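Local coordinates for protein probable thioesterase (Thermus thermophilus, PDB 1Z54) that probably hydrolyses fatty acyl-CoA thioesters, as a hot-dog-fold member of the 4-hydroxybenzoyl-CoA thioesterase family, at residues V27-A32 against V73-R78; I7-A12 against A65-G70. One frame throughout, in Å; residues are numbered along the deposited sequence.

Contact 1 (V27-A32 against V73-R78); sequences VYLEAA and VEVRTR
A32 and V75 meet where the long helix of the hot-dog fold lies on its antiparallel sheet: helix 24-39 is the sausage and strand 72-82 part of the bun around it. The two segments cross at -60°, with axes 8.7 Å apart at closest approach, and their nearest CA atoms are those of A32 and V75. V75 can be followed outward from the strand. Its CB already lies 3.7 Å from A32 CB. Beyond it the two methyls part: CG1, anti to the backbone N (chi1 -176°), reaches toward the helix and comes to 3.3 Å from A32 CB, tighter than normal for two carbons, while it also faces L29 CD2 at 4.3 Å. CG2, beside the backbone N, turns toward the Y28 carbonyl O, which the helix already uses to accept from A32 N. The small side chain of A32 is consistent with so close an approach of the helix to the strand. Two residues along the strand, T77 offers its CG2 to the same A32 CB at 3.5 Å, so a single alanine methyl is shared by two branched side chains. L29 continues the apolar layer across the sheet to Y91, L59 and L61. E30 belongs to the subunit interface instead, its OE1 hydrogen-bonded to H21 of the third subunit. At the other end of the strand segment the Y28 ring, its OH hydrogen-bonded to E13, meets V73 more loosely, Y28 CE1 coming to 4.4 Å from V73 CG2.

Contact 2 (I7-A12 against A65-G70); sequences IKVRYA and APARFG
Y11 and F69 form a T-shaped (edge-to-face) aromatic pair that, in this hot-dog fold, joins the start of a 3-10 segment, just past strand 3-8, to the loop leading into strand 72-82. The ring planes stand at 89° with centroids 5.0 Å apart. Y11 is the stem of the T: its CD1 sits over the centre of one F69 face, 3.6 Å from F69 CD1. The backbone side of the tyrosine leans on the same ring, for Y11 CB lies over that face as a CH-pi contact, 4.2 Å from the F69 centroid and 24° off the ring normal. F69 gets there because CG is anti to its backbone N (chi1 173°), which carries the ring away from its own chain and against the backbone at R10 and Y11, where CD2 lies 3.4 Å from Y11 N. An alanine in place of F69 would probably leave the Y11 edge without the face it rests on and the tyrosine ring freer to turn. The OH of Y11 is hydrogen-bonded to E48 of the second subunit. F69 itself also packs on H45 of that subunit and on Q16 of the fourth, so the pair lies at a junction of chains. Closer to the sheet, V9 lies along the backbone of the 65-70 loop: CG1 runs alongside F69 CA, and CG2 points at A67 CB and touches R68 O at 3.5 Å. R10 turns from the loop to form a salt bridge with E13 of the second subunit. The backbones are tied by one water, which donates to V9 O at 2.7 Å and accepts from G70 N at 2.8 Å.

In the fold
The two contacts have centres about 13 Å apart and alternate along the chain: 7-12, 27-32, 65-70, then 73-78. Contact 1 lies near the centre of the subunit, between helix 24-39 and the sheet, whereas contact 2 sits about 18 Å from that centre, joining loops at one end. Strands 3-8 and 72-82 are sheet neighbours and link them directly, with a probable hydrogen bond from I7 N to V73 O. I7 CD1 and V9 CG2 both pack on Y28, while A67 CB meets V73 CG1. Apolar packing thus passes from the helix-sheet interior into the loops, and both contacts reach the second subunit of the tetrameric assembly.

Contact 1 (V27-A32 against V73-R78)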
# COMPACT_ATOMS: atom_id res chain seq x y z
N VAL A 27 -0.67 8.28 -4.82
CA VAL A 27 -1.98 8.00 -4.25
C VAL A 27 -2.63 9.32 -3.81
O VAL A 27 -3.83 9.52 -4.01
CB VAL A 27 -1.87 7.03 -3.05
CG1 VAL A 27 -3.20 6.91 -2.33
CG2 VAL A 27 -1.44 5.64 -3.55
N TYR A 28 -1.83 10.21 -3.23
CA TYR A 28 -2.32 11.52 -2.80
C TYR A 28 -2.79 12.28 -4.05
O TYR A 28 -3.82 12.95 -4.02
CB TYR A 28 -1.22 12.33 -2.13
CG TYR A 28 -0.79 11.86 -0.75
CD1 TYR A 28 0.28 12.48 -0.10
CD2 TYR A 28 -1.46 10.83 -0.09
CE1 TYR A 28 0.68 12.08 1.17
CE2 TYR A 28 -1.06 10.43 1.19
CZ TYR A 28 0.01 11.07 1.81
OH TYR A 28 0.41 10.74 3.10
N LEU A 29 -2.03 12.17 -5.14
CA LEU A 29 -2.41 12.84 -6.39
C LEU A 29 -3.74 12.29 -6.90
O LEU A 29 -4.59 13.03 -7.40
CB LEU A 29 -1.34 12.63 -7.47
CG LEU A 29 0.05 13.24 -7.20
CD1 LEU A 29 0.87 13.24 -8.48
CD2 LEU A 29 -0.09 14.66 -6.68
N GLU A 30 -3.91 10.97 -6.79
CA GLU A 30 -5.13 10.32 -7.24
C GLU A 30 -6.32 10.79 -6.41
O GLU A 30 -7.38 11.09 -6.95
CB GLU A 30 -4.99 8.79 -7.15
CG GLU A 30 -6.26 8.00 -7.51
CD GLU A 30 -6.05 6.49 -7.41
OE1 GLU A 30 -5.94 5.82 -8.46
OE2 GLU A 30 -5.99 5.97 -6.28
N ALA A 31 -6.14 10.87 -5.10
CA ALA A 31 -7.22 11.32 -4.22
C ALA A 31 -7.65 12.73 -4.61
O ALA A 31 -8.84 13.02 -4.70
CB ALA A 31 -6.75 11.28 -2.77
N ALA A 32 -6.67 13.60 -4.87
CA ALA A 32 -6.93 14.99 -5.26
C ALA A 32 -7.62 15.03 -6.61
O ALA A 32 -8.57 15.79 -6.81
CB ALA A 32 -5.63 15.78 -5.30
N VAL A 73 -1.66 17.59 4.62
CA VAL A 73 -1.15 18.22 3.40
C VAL A 73 -2.28 18.67 2.50
O VAL A 73 -3.38 18.12 2.53
CB VAL A 73 -0.26 17.26 2.56
CG1 VAL A 73 0.99 16.91 3.32
CG2 VAL A 73 -1.05 16.01 2.19
N GLU A 74 -1.99 19.70 1.71
CA GLU A 74 -2.96 20.24 0.78
C GLU A 74 -2.46 19.97 -0.63
O GLU A 74 -1.31 20.25 -0.96
CB GLU A 74 -3.13 21.74 1.00
CG GLU A 74 -3.90 22.08 2.26
CD GLU A 74 -4.19 23.56 2.40
OE1 GLU A 74 -5.00 23.93 3.28
OE2 GLU A 74 -3.60 24.36 1.64
N VAL A 75 -3.35 19.41 -1.44
CA VAL A 75 -3.01 19.10 -2.82
C VAL A 75 -3.86 19.95 -3.74
O VAL A 75 -5.09 19.83 -3.76
CB VAL A 75 -3.25 17.63 -3.14
CG1 VAL A 75 -2.78 17.33 -4.56
CG2 VAL A 75 -2.51 16.75 -2.13
N ARG A 76 -3.20 20.81 -4.49
CA ARG A 76 -3.86 21.70 -5.42
C ARG A 76 -3.81 21.08 -6.80
O ARG A 76 -2.73 20.74 -7.29
CB ARG A 76 -3.15 23.06 -5.41
CG ARG A 76 -3.17 23.73 -4.04
CD ARG A 76 -2.12 24.83 -3.92
NE ARG A 76 -2.30 25.89 -4.91
CZ ARG A 76 -1.57 27.00 -4.96
NH1 ARG A 76 -1.80 27.92 -5.89
NH2 ARG A 76 -0.61 27.20 -4.07
N THR A 77 -4.96 20.91 -7.43
CA THR A 77 -4.97 20.31 -8.75
C THR A 77 -5.78 21.08 -9.77
O THR A 77 -6.82 21.67 -9.47
CB THR A 77 -5.45 18.83 -8.72
OG1 THR A 77 -6.38 18.60 -9.78
CG2 THR A 77 -6.08 18.49 -7.41
N ARG A 78 -5.28 21.08 -11.00
CA ARG A 78 -5.99 21.74 -12.06
C ARG A 78 -5.80 20.94 -13.33
O ARG A 78 -4.87 20.14 -13.43
CB ARG A 78 -5.46 23.17 -12.25
CG ARG A 78 -4.11 23.27 -12.93
CD ARG A 78 -3.78 24.73 -13.20
NE ARG A 78 -2.86 24.87 -14.32
CZ ARG A 78 -1.58 24.52 -14.28
NH1 ARG A 78 -1.07 24.01 -13.17
NH2 ARG A 78 -0.83 24.66 -15.36

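Contact 2 (I7-A12 against A65-G70)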
# COMPACT_ATOMS: atom_id res chain seq x y z
N ILE A 7 -5.29 16.29 2.94
CA ILE A 7 -5.03 14.89 3.24
C ILE A 7 -4.21 14.73 4.51
O ILE A 7 -3.09 15.22 4.60
CB ILE A 7 -4.28 14.21 2.06
CG1 ILE A 7 -5.17 14.16 0.82
CG2 ILE A 7 -3.85 12.80 2.45
CD1 ILE A 7 -4.51 13.52 -0.40
N LYS A 8 -4.79 14.06 5.50
CA LYS A 8 -4.09 13.82 6.75
C LYS A 8 -3.17 12.61 6.56
O LYS A 8 -3.64 11.52 6.22
CB LYS A 8 -5.09 13.54 7.87
CG LYS A 8 -4.47 13.31 9.24
CD LYS A 8 -5.56 13.17 10.29
CE LYS A 8 -5.00 12.82 11.65
NZ LYS A 8 -6.06 12.88 12.72
N VAL A 9 -1.87 12.81 6.75
CA VAL A 9 -0.92 11.71 6.58
C VAL A 9 -1.24 10.55 7.49
O VAL A 9 -1.56 10.73 8.67
CB VAL A 9 0.53 12.16 6.87
CG1 VAL A 9 1.47 10.94 6.80
CG2 VAL A 9 0.95 13.21 5.86
N ARG A 10 -1.17 9.34 6.94
CA ARG A 10 -1.43 8.14 7.72
C ARG A 10 -0.10 7.49 8.12
O ARG A 10 0.87 7.50 7.35
CB ARG A 10 -2.32 7.19 6.90
CG ARG A 10 -3.81 7.34 7.26
CD ARG A 10 -4.75 7.62 6.08
NE ARG A 10 -4.87 6.50 5.17
CZ ARG A 10 -5.97 6.22 4.46
NH1 ARG A 10 -5.98 5.17 3.64
NH2 ARG A 10 -7.05 6.97 4.57
N TYR A 11 -0.06 6.95 9.33
CA TYR A 11 1.13 6.31 9.87
C TYR A 11 1.70 5.28 8.90
O TYR A 11 2.91 5.25 8.64
CB TYR A 11 0.80 5.63 11.20
CG TYR A 11 2.01 5.30 12.04
CD1 TYR A 11 2.63 6.28 12.81
CD2 TYR A 11 2.55 4.01 12.05
CE1 TYR A 11 3.76 6.01 13.56
CE2 TYR A 11 3.70 3.72 12.79
CZ TYR A 11 4.30 4.72 13.54
OH TYR A 11 5.44 4.45 14.26
N ALA A 12 0.82 4.44 8.36
CA ALA A 12 1.22 3.40 7.41
C ALA A 12 1.97 3.93 6.19
O ALA A 12 2.72 3.20 5.55
CB ALA A 12 -0.02 2.63 6.95
N ALA A 65 10.32 18.84 -0.35
CA ALA A 65 10.39 18.76 1.10
C ALA A 65 9.46 17.64 1.52
O ALA A 65 8.43 17.41 0.88
CB ALA A 65 9.95 20.09 1.74
N PRO A 66 9.79 16.93 2.60
CA PRO A 66 8.94 15.83 3.05
C PRO A 66 7.70 16.16 3.85
O PRO A 66 7.58 17.23 4.44
CB PRO A 66 9.91 14.97 3.85
CG PRO A 66 10.74 16.02 4.54
CD PRO A 66 11.00 17.05 3.44
N ALA A 67 6.77 15.21 3.84
CA ALA A 67 5.54 15.30 4.60
C ALA A 67 5.77 14.30 5.72
O ALA A 67 6.52 13.33 5.54
CB ALA A 67 4.35 14.88 3.74
N ARG A 68 5.16 14.51 6.87
CA ARG A 68 5.36 13.60 7.99
C ARG A 68 4.07 13.22 8.70
O ARG A 68 3.06 13.93 8.61
CB ARG A 68 6.31 14.21 9.02
CG ARG A 68 7.72 14.45 8.54
CD ARG A 68 8.66 14.69 9.71
NE ARG A 68 10.04 14.82 9.27
CZ ARG A 68 10.53 15.90 8.65
NH1 ARG A 68 9.75 16.94 8.39
NH2 ARG A 68 11.80 15.92 8.27
N PHE A 69 4.10 12.09 9.41
CA PHE A 69 2.95 11.65 10.18
C PHE A 69 2.73 12.72 11.24
O PHE A 69 3.68 13.15 11.90
CB PHE A 69 3.21 10.31 10.86
CG PHE A 69 2.12 9.91 11.80
CD1 PHE A 69 2.35 9.83 13.17
CD2 PHE A 69 0.84 9.62 11.32
CE1 PHE A 69 1.33 9.48 14.06
CE2 PHE A 69 -0.20 9.28 12.19
CZ PHE A 69 0.05 9.21 13.56
N GLY A 70 1.49 13.14 11.40
CA GLY A 70 1.18 14.18 12.37
C GLY A 70 0.77 15.43 11.62
O GLY A 70 0.16 16.34 12.19
O HOH W 1 -0.89 13.01 9.98